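Local atomic coordinates of putative hydrogenase expression/formation protein hupG (Rhodopseudomonas palustris, PDB entry 2QSI), a protein that is of unknown function but, as a thioredoxin-like member of the HupG/HyaE family, probably assists in the expression or maturation of hydrogenase. Residues 34-39 with 67-72. Residues are numbered along the deposited sequence; the frame is centred on the assembly and turned at random.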
loop_
_atom_site.group_PDB
_atom_site.type_symbol
_atom_site.label_atom_id
_atom_site.label_comp_id
_atom_site.label_asym_id
_atom_site.label_seq_id
_atom_site.Cartn_x
_atom_site.Cartn_y
_atom_site.Cartn_z
ATOM N N LYS A 34 7.534 7.800 -1.425
ATOM C CA LYS A 34 8.431 7.259 -2.418
ATOM C C LYS A 34 8.207 5.778 -2.406
ATOM O O LYS A 34 7.628 5.257 -1.456
ATOM C CB LYS A 34 9.865 7.567 -2.056
ATOM C CG LYS A 34 10.239 9.084 -2.180
ATOM C CD LYS A 34 11.724 9.317 -2.222
ATOM C CE LYS A 34 12.075 10.824 -2.211
ATOM N NZ LYS A 34 13.547 10.974 -2.008
ATOM N N ILE A 35 8.694 5.104 -3.427
ATOM C CA ILE A 35 8.729 3.630 -3.435
ATOM C C ILE A 35 9.868 3.235 -2.489
ATOM O O ILE A 35 10.959 3.828 -2.520
ATOM C CB ILE A 35 8.976 3.083 -4.869
ATOM C CG1 ILE A 35 7.779 3.348 -5.830
ATOM C CG2 ILE A 35 9.316 1.604 -4.869
ATOM C CD1 ILE A 35 6.478 3.079 -5.236
ATOM N N VAL A 36 9.583 2.266 -1.633
ATOM C CA VAL A 36 10.512 1.794 -0.652
ATOM C C VAL A 36 11.257 0.542 -1.089
ATOM O O VAL A 36 10.678 -0.415 -1.579
ATOM C CB VAL A 36 9.770 1.559 0.688
ATOM C CG1 VAL A 36 10.743 0.966 1.740
ATOM C CG2 VAL A 36 9.135 2.932 1.154
ATOM N N VAL A 37 12.567 0.559 -0.887
ATOM C CA VAL A 37 13.389 -0.611 -1.108
ATOM C C VAL A 37 13.802 -1.154 0.274
ATOM O O VAL A 37 14.582 -0.509 1.018
ATOM C CB VAL A 37 14.607 -0.282 -1.953
ATOM C CG1 VAL A 37 15.418 -1.567 -2.258
ATOM C CG2 VAL A 37 14.178 0.394 -3.272
ATOM N N LEU A 38 13.269 -2.318 0.625
ATOM C CA LEU A 38 13.616 -2.959 1.877
ATOM C C LEU A 38 14.698 -3.960 1.598
ATOM O O LEU A 38 14.534 -4.818 0.726
ATOM C CB LEU A 38 12.435 -3.706 2.491
ATOM C CG LEU A 38 11.227 -2.890 2.920
ATOM C CD1 LEU A 38 10.132 -3.859 3.436
ATOM C CD2 LEU A 38 11.633 -1.799 3.888
ATOM N N PHE A 39 15.786 -3.819 2.351
ATOM C CA PHE A 39 16.983 -4.649 2.266
ATOM C C PHE A 39 16.966 -5.697 3.365
ATOM O O PHE A 39 17.068 -5.371 4.551
ATOM C CB PHE A 39 18.228 -3.758 2.391
ATOM C CG PHE A 39 19.516 -4.504 2.493
ATOM C CD1 PHE A 39 19.760 -5.636 1.754
ATOM C CD2 PHE A 39 20.542 -3.992 3.295
ATOM C CE1 PHE A 39 21.018 -6.292 1.857
ATOM C CE2 PHE A 39 21.732 -4.614 3.396
ATOM C CZ PHE A 39 21.973 -5.778 2.674
ATOM N N ARG A 67 12.684 8.881 -6.595
ATOM C CA ARG A 67 11.703 7.787 -6.733
ATOM C C ARG A 67 11.731 6.783 -5.588
ATOM O O ARG A 67 10.706 6.189 -5.298
ATOM C CB ARG A 67 11.899 7.034 -8.050
ATOM C CG ARG A 67 11.656 7.848 -9.343
ATOM C CD ARG A 67 10.244 8.415 -9.474
ATOM N NE ARG A 67 9.121 7.443 -9.526
ATOM C CZ ARG A 67 8.718 6.768 -10.618
ATOM N NH1 ARG A 67 9.346 6.885 -11.794
ATOM N NH2 ARG A 67 7.656 5.972 -10.538
ATOM N N LEU A 68 12.873 6.666 -4.917
ATOM C CA LEU A 68 13.129 5.544 -3.996
ATOM C C LEU A 68 13.707 6.010 -2.671
ATOM O O LEU A 68 14.379 7.063 -2.593
ATOM C CB LEU A 68 14.139 4.588 -4.632
ATOM C CG LEU A 68 13.785 4.019 -5.988
ATOM C CD1 LEU A 68 14.986 3.218 -6.541
ATOM C CD2 LEU A 68 12.490 3.194 -5.885
ATOM N N VAL A 69 13.495 5.184 -1.654
ATOM C CA VAL A 69 14.104 5.354 -0.353
ATOM C C VAL A 69 14.375 3.970 0.198
ATOM O O VAL A 69 13.637 3.026 -0.107
ATOM C CB VAL A 69 13.225 6.141 0.602
ATOM C CG1 VAL A 69 11.973 5.384 0.921
ATOM C CG2 VAL A 69 13.995 6.441 1.888
ATOM N N ALA A 70 15.475 3.819 0.930
ATOM C CA ALA A 70 15.884 2.489 1.390
ATOM C C ALA A 70 15.804 2.371 2.896
ATOM O O ALA A 70 15.972 3.346 3.634
ATOM C CB ALA A 70 17.330 2.150 0.912
ATOM N N ALA A 71 15.560 1.166 3.349
ATOM C CA ALA A 71 15.697 0.789 4.744
ATOM C C ALA A 71 16.154 -0.667 4.824
ATOM O O ALA A 71 15.706 -1.522 4.060
ATOM C CB ALA A 71 14.389 0.933 5.504
ATOM N N GLU A 72 17.014 -0.932 5.800
ATOM C CA GLU A 72 17.476 -2.284 6.116
ATOM C C GLU A 72 16.546 -2.853 7.173
ATOM O O GLU A 72 16.138 -2.143 8.090
ATOM C CB GLU A 72 18.911 -2.270 6.636
ATOM C CG GLU A 72 19.426 -3.661 6.978
ATOM C CD GLU A 72 20.897 -3.730 7.261
ATOM O OE1 GLU A 72 21.674 -2.885 6.734
ATOM O OE2 GLU A 72 21.293 -4.675 7.986
HETATM O O HOH W 1 15.594 8.641 -0.885
HETATM O O HOH W 2 14.563 9.348 -3.990
#
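The carbonyl oxygen of Leu68 receives two water molecules, and both lead to the ammonium of Lys34. The firmer path runs through water 2, 2.7 Å from Leu68 O and 2.8 Å from Lys34 NZ; the link from the other water to the ammonium is weak. Lysine suits this strand end: its chain, extended beyond CG, lays CD along the same carbonyl and carries the charge out to the waters. Beyond it, strands 35-39 and 68-72 pair in parallel. Ile35 bonds to Arg67 and Val69, Val37 to Val69 and Ala71, and Phe39 N gives to Ala71 O; the bond from Val37 N to Val69 O, 2.8 Å, is nearly straight at 174°.

Aliphatic side chains, four of them beta-branched, fill most of the two faces. On one, Leu68 rests CD2 obliquely against CB and CG2 of Ile35, 3.7 Å from each, while Leu122 and Ile118 of the second subunit pack nearby. On the other, Val36 and Val69 lie side by side, CG2 of Val36 3.8 Å from CG1 of Val69, and Phe28 of helix 25-30 covers both. The small Ala71 lets both Phe28 and Leu38 lie against its methyl.

At the far end Phe39 and Glu72 run alongside each other. With CG anti to the backbone N in both (chi1 173° and 180°), the carboxylate reaches the ring, OE1 3.8 Å from Phe39 CE2, their planes 71° apart. Glu72 OE2 also forms a salt bridge with Arg41, so an alanine here would probably leave that guanidinium without its mate and uncover one flank of the ring. Helix 50-62, which packs on Phe39 and Val37, connects the two strands in a beta-alpha-beta crossover, the beta-alpha-beta half of the thioredoxin-like core.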